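Local structure of superoxide dismutase (Acidilobus saccharovorans, 4FFK) at residues E32-A37 with A100-G105; R156-E161 with N165-N170. The protein probably catalyses the dismutation of superoxide to dioxygen and hydrogen peroxide at a bound iron ion, as an iron superoxide dismutase of the Fe/Mn family. All blocks are in the same frame, centred on the assembly; numbering follows the deposited sequence.

Contact 1 (E32-A37 with A100-G105); sequences EPIISA and APKGKG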
loop_
_atom_site.group_PDB
_atom_site.type_symbol
_atom_site.label_atom_id
_atom_site.label_comp_id
_atom_site.label_asym_id
_atom_site.label_seq_id
_atom_site.Cartn_x
_atom_site.Cartn_y
_atom_site.Cartn_z
ATOM N N GLU A 32 19.613 26.924 5.956
ATOM C CA GLU A 32 20.619 26.641 6.965
ATOM C C GLU A 32 20.337 27.377 8.290
ATOM O O GLU A 32 19.762 28.453 8.289
ATOM C CB GLU A 32 22.006 27.015 6.453
ATOM C CG GLU A 32 22.367 26.404 5.138
ATOM C CD GLU A 32 23.304 25.266 5.290
ATOM O OE1 GLU A 32 23.383 24.675 6.419
ATOM O OE2 GLU A 32 23.961 24.962 4.270
ATOM N N PRO A 33 20.731 26.788 9.423
ATOM C CA PRO A 33 21.392 25.513 9.571
ATOM C C PRO A 33 20.378 24.337 9.669
ATOM O O PRO A 33 20.774 23.224 9.966
ATOM C CB PRO A 33 22.115 25.679 10.909
ATOM C CG PRO A 33 21.119 26.508 11.708
ATOM C CD PRO A 33 20.436 27.410 10.738
ATOM N N ILE A 34 19.091 24.592 9.411
ATOM C CA ILE A 34 18.062 23.543 9.637
ATOM C C ILE A 34 18.089 22.494 8.533
ATOM O O ILE A 34 18.076 21.307 8.804
ATOM C CB ILE A 34 16.672 24.142 9.799
ATOM C CG1 ILE A 34 16.679 25.013 11.065
ATOM C CG2 ILE A 34 15.629 23.055 9.984
ATOM C CD1 ILE A 34 15.441 25.877 11.171
ATOM N N ILE A 35 18.153 22.970 7.314
ATOM C CA ILE A 35 18.329 22.095 6.206
ATOM C C ILE A 35 19.480 22.619 5.383
ATOM O O ILE A 35 19.463 23.787 4.993
ATOM C CB ILE A 35 17.077 22.031 5.347
ATOM C CG1 ILE A 35 15.874 21.510 6.170
ATOM C CG2 ILE A 35 17.364 21.155 4.069
ATOM C CD1 ILE A 35 14.529 21.524 5.371
ATOM N N SER A 36 20.434 21.730 5.109
ATOM C CA SER A 36 21.666 22.096 4.448
ATOM C C SER A 36 21.495 22.398 2.982
ATOM O O SER A 36 20.582 21.920 2.324
ATOM C CB SER A 36 22.784 21.070 4.668
ATOM O OG SER A 36 22.588 19.818 4.024
ATOM N N ALA A 37 22.379 23.257 2.470
ATOM C CA ALA A 37 22.456 23.453 1.059
ATOM C C ALA A 37 22.587 22.131 0.345
ATOM O O ALA A 37 22.020 21.994 -0.725
ATOM C CB ALA A 37 23.694 24.332 0.694
ATOM N N ALA A 100 10.813 28.966 4.218
ATOM C CA ALA A 100 11.358 30.301 3.968
ATOM C C ALA A 100 12.610 30.398 4.813
ATOM O O ALA A 100 12.671 29.798 5.895
ATOM C CB ALA A 100 10.337 31.402 4.345
ATOM N N PRO A 101 13.612 31.153 4.323
ATOM C CA PRO A 101 14.881 31.364 5.032
ATOM C C PRO A 101 14.710 31.389 6.543
ATOM O O PRO A 101 13.692 31.944 7.053
ATOM C CB PRO A 101 15.312 32.732 4.527
ATOM C CG PRO A 101 14.892 32.702 3.115
ATOM C CD PRO A 101 13.529 32.019 3.134
ATOM N N LYS A 102 15.684 30.793 7.242
ATOM C CA LYS A 102 15.615 30.604 8.694
ATOM C C LYS A 102 15.217 31.899 9.395
ATOM O O LYS A 102 14.512 31.885 10.415
ATOM C CB LYS A 102 16.967 30.123 9.243
ATOM C CG LYS A 102 16.856 29.231 10.498
ATOM C CD LYS A 102 16.844 29.955 11.847
ATOM C CE LYS A 102 15.934 29.194 12.819
ATOM N NZ LYS A 102 16.227 29.392 14.265
ATOM N N GLY A 103 15.694 33.014 8.854
ATOM C CA GLY A 103 15.245 34.317 9.318
ATOM C C GLY A 103 13.752 34.477 9.142
ATOM O O GLY A 103 12.995 34.531 10.129
ATOM N N LYS A 104 13.332 34.512 7.878
ATOM C CA LYS A 104 11.997 34.964 7.486
ATOM C C LYS A 104 10.808 34.093 7.931
ATOM O O LYS A 104 9.862 34.611 8.519
ATOM C CB LYS A 104 11.969 35.243 5.982
ATOM C CG LYS A 104 13.046 36.243 5.519
ATOM C CD LYS A 104 12.482 37.264 4.484
ATOM C CE LYS A 104 13.593 38.019 3.730
ATOM N NZ LYS A 104 14.687 38.536 4.641
ATOM N N GLY A 105 10.854 32.783 7.665
ATOM C CA GLY A 105 9.754 31.873 8.019
ATOM C C GLY A 105 9.749 31.552 9.505
ATOM O O GLY A 105 10.484 32.166 10.263
#

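Contact 2 (R156-E161 with N165-N170); sequences RILQVE and NVVTTN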
loop_
_atom_site.group_PDB
_atom_site.type_symbol
_atom_site.label_atom_id
_atom_site.label_comp_id
_atom_site.label_asym_id
_atom_site.label_seq_id
_atom_site.Cartn_x
_atom_site.Cartn_y
_atom_site.Cartn_z
ATOM N N ARG A 156 -7.575 19.192 8.263
ATOM C CA ARG A 156 -7.353 17.798 8.639
ATOM C C ARG A 156 -5.863 17.563 8.512
ATOM O O ARG A 156 -5.239 18.102 7.609
ATOM C CB ARG A 156 -8.030 16.810 7.647
ATOM C CG ARG A 156 -9.534 16.866 7.610
ATOM C CD ARG A 156 -10.191 16.309 8.872
ATOM N NE ARG A 156 -11.652 16.362 8.683
ATOM C CZ ARG A 156 -12.506 16.995 9.477
ATOM N NH1 ARG A 156 -12.113 17.559 10.618
ATOM N NH2 ARG A 156 -13.790 16.982 9.166
ATOM N N ILE A 157 -5.335 16.805 9.439
ATOM C CA ILE A 157 -3.947 16.338 9.309
ATOM C C ILE A 157 -3.974 15.009 8.560
ATOM O O ILE A 157 -4.697 14.108 8.891
ATOM C CB ILE A 157 -3.309 16.190 10.650
ATOM C CG1 ILE A 157 -3.137 17.596 11.257
ATOM C CG2 ILE A 157 -1.899 15.459 10.523
ATOM C CD1 ILE A 157 -2.513 17.557 12.676
ATOM N N LEU A 158 -3.163 14.919 7.529
ATOM C CA LEU A 158 -3.036 13.659 6.799
ATOM C C LEU A 158 -1.643 13.087 6.959
ATOM O O LEU A 158 -0.667 13.815 7.063
ATOM C CB LEU A 158 -3.217 13.932 5.314
ATOM C CG LEU A 158 -4.459 14.816 5.054
ATOM C CD1 LEU A 158 -4.498 14.979 3.562
ATOM C CD2 LEU A 158 -5.704 14.259 5.596
ATOM N N GLN A 159 -1.550 11.760 6.834
ATOM C CA GLN A 159 -0.263 11.215 6.447
ATOM C C GLN A 159 -0.298 10.785 5.022
ATOM O O GLN A 159 -1.346 10.406 4.484
ATOM C CB GLN A 159 0.036 9.974 7.241
ATOM C CG GLN A 159 0.290 10.274 8.725
ATOM C CD GLN A 159 0.735 9.042 9.421
ATOM O OE1 GLN A 159 0.255 7.980 9.141
ATOM N NE2 GLN A 159 1.681 9.174 10.364
ATOM N N VAL A 160 0.881 10.699 4.457
ATOM C CA VAL A 160 1.000 10.118 3.141
ATOM C C VAL A 160 2.121 9.122 3.271
ATOM O O VAL A 160 3.097 9.376 3.968
ATOM C CB VAL A 160 1.457 11.178 2.078
ATOM C CG1 VAL A 160 1.456 10.453 0.718
ATOM C CG2 VAL A 160 0.509 12.362 2.063
ATOM N N GLU A 161 1.957 7.911 2.729
ATOM C CA GLU A 161 3.139 7.035 2.631
ATOM C C GLU A 161 3.579 6.979 1.183
ATOM O O GLU A 161 2.759 7.140 0.311
ATOM C CB GLU A 161 2.795 5.653 3.139
ATOM C CG GLU A 161 2.657 5.647 4.673
ATOM C CD GLU A 161 2.168 4.307 5.150
ATOM O OE1 GLU A 161 2.331 3.250 4.494
ATOM O OE2 GLU A 161 1.574 4.332 6.220
ATOM N N ASN A 165 0.278 6.817 -1.127
ATOM C CA ASN A 165 -0.428 5.808 -0.380
ATOM C C ASN A 165 -0.973 6.544 0.837
ATOM O O ASN A 165 -0.356 7.533 1.274
ATOM C CB ASN A 165 0.458 4.718 0.096
ATOM C CG ASN A 165 0.734 3.656 -0.977
ATOM O OD1 ASN A 165 0.007 3.542 -1.936
ATOM N ND2 ASN A 165 1.708 2.797 -0.698
ATOM N N VAL A 166 -2.086 6.015 1.330
ATOM C CA VAL A 166 -2.843 6.509 2.522
ATOM C C VAL A 166 -3.631 7.785 2.188
ATOM O O VAL A 166 -4.808 7.925 2.538
ATOM C CB VAL A 166 -1.930 6.799 3.727
ATOM C CG1 VAL A 166 -2.841 7.034 4.929
ATOM C CG2 VAL A 166 -1.018 5.587 4.016
ATOM N N VAL A 167 -2.994 8.722 1.482
ATOM C CA VAL A 167 -3.677 9.975 1.086
ATOM C C VAL A 167 -4.812 9.693 0.127
ATOM O O VAL A 167 -4.899 8.631 -0.493
ATOM C CB VAL A 167 -2.635 10.961 0.471
ATOM C CG1 VAL A 167 -2.146 10.484 -0.923
ATOM C CG2 VAL A 167 -3.114 12.457 0.513
ATOM N N THR A 168 -5.746 10.633 0.073
ATOM C CA THR A 168 -6.823 10.478 -0.867
ATOM C C THR A 168 -7.038 11.849 -1.456
ATOM O O THR A 168 -6.375 12.840 -1.084
ATOM C CB THR A 168 -8.065 9.776 -0.228
ATOM O OG1 THR A 168 -9.003 9.431 -1.273
ATOM C CG2 THR A 168 -8.772 10.703 0.839
ATOM N N THR A 169 -8.014 11.904 -2.348
ATOM C CA THR A 169 -8.301 13.035 -3.132
ATOM C C THR A 169 -9.183 14.080 -2.373
ATOM O O THR A 169 -9.542 13.880 -1.236
ATOM C CB THR A 169 -8.983 12.514 -4.444
ATOM O OG1 THR A 169 -9.037 13.553 -5.403
ATOM C CG2 THR A 169 -10.326 11.978 -4.208
ATOM N N ASN A 170 -9.414 15.201 -3.039
ATOM C CA ASN A 170 -10.353 16.249 -2.621
ATOM C C ASN A 170 -9.810 17.152 -1.509
ATOM O O ASN A 170 -9.913 18.388 -1.568
ATOM C CB ASN A 170 -11.699 15.691 -2.222
ATOM C CG ASN A 170 -12.811 16.761 -2.389
ATOM O OD1 ASN A 170 -12.840 17.455 -3.402
ATOM N ND2 ASN A 170 -13.643 16.936 -1.378
HETATM O O HOH W 1 2.053 2.285 2.243
#

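Contact 1 (E32-A37 with A100-G105)
The loop leading into the first long helix of the alpha-hairpin meets the loop that follows the second where Lys102 lies against Glu32, Pro33 and Ile34. Nearly everything is done by the aliphatic part of the lysine. Its CB rests 3.4 Å from the carbonyl O of Glu32, a van der Waals approach of a methylene to an oxygen; no hydrogen bond passes between the two segments. Bends at chi2 and chi3 turn the Lys102 chain across the end of Ile34, so that the CD1 methyl is 3.7 Å from Lys102 CG and as close to its CE. The two side chains cross at about a right angle. Ile34 reaches the lysine because its CG1 stands anti to the carbonyl carbon (chi1 -64°) and the chain then extends to CD1. Pro33 adds a lighter touch, with CD 4.0 Å from Lys102 CG; the peptide bond before it is cis.

Between these loops run helices 37-66 and 75-97, the antiparallel pair that names the alpha-hairpin domain, so the contact ties its entry to its exit. The start of the first helix is prepared within 32-37 itself. Ser36 is its N-cap, with OG bonded to Thr39 N. Glu32, its CB directed away from Lys102, folds back to accept the amide of Ala37: N to OE2 is 2.9 Å, nearly straight at 171°, although the donor comes from above the carboxylate plane. A negative charge at this helix end would probably be favoured by the helix dipole. Backbone bonding of Lys102 with Ala30 adds a polar link between the loops, and the phenol OH of Tyr188 is hydrogen-bonded to Ile34 O.

Contact 2 (R156-E161 with N165-N170)
Glu161 and Asn165 join the two segments through a reciprocal pair of backbone hydrogen bonds, an antiparallel hydrogen-bonded pair that forms a single bridge across a three-residue loop. Glu161 N donates to Asn165 O at 2.8 Å, arriving well above the carbonyl plane, 43° out of it. In return, Asn165 N gives to Glu161 O at 2.9 Å. Asn165 O also accepts the amide of Val167, again at 2.9 Å but from the opposite face of the carbonyl, which makes a classic gamma turn with Val166 at its corner. Val160 CA adds a CA-H...O contact to Asn165 O, at 3.5 Å.

The strand has already ended at Glu161 when the chain comes back at Asn165, and after the gamma turn it runs on towards strand 172-178. Strand 155-161 lies at one edge of the C-terminal domain's three-stranded antiparallel sheet and strand 172-178 at the other, with strand 142-148 in the middle.

Apolar contacts follow on the side of Leu158 and Val160. Val160 CG2 packs 3.8 Å from Val167 CB, while its CG1 nears Val167 CG1 at 4.0 Å. With CG1 held between the backbone N and the carbonyl carbon (chi1 71°), CG2 is the methyl of Val167 that meets Leu158 CD1, at 4.2 Å, the two side chains crossing at about a right angle. With an alanine in place of Val160, both methyls would be lost, and Val167 would probably face a gap and be freer to turn.

Charge and hydrocarbon meet at Glu161, whose extended side chain is flanked by Val166 CG2, 3.6 Å from Glu161 CD. Its carboxylate is shared between subunits: OE2 forms a salt bridge with Arg80 of the second subunit, OE1 with Lys162 of the third.

How the contacts relate
Contacts 1 and 2 lie on opposite sides of the chain's centre, their own centres 27 Å apart and their nearest atoms about 17 Å apart, without touching. Contact 1 joins the two ends of the helical pair that supplies iron ligands His43 and His92. Contact 2 closes later in the chain, before the strand that ends at the ligand Asp178, with His182 following; the side chain of Val160 in contact 2 is about 11 Å from the bound Fe (III) ion. No other subunit touches contact 1, whereas contact 2 reaches two neighbouring subunits and thus also belongs to the assembly.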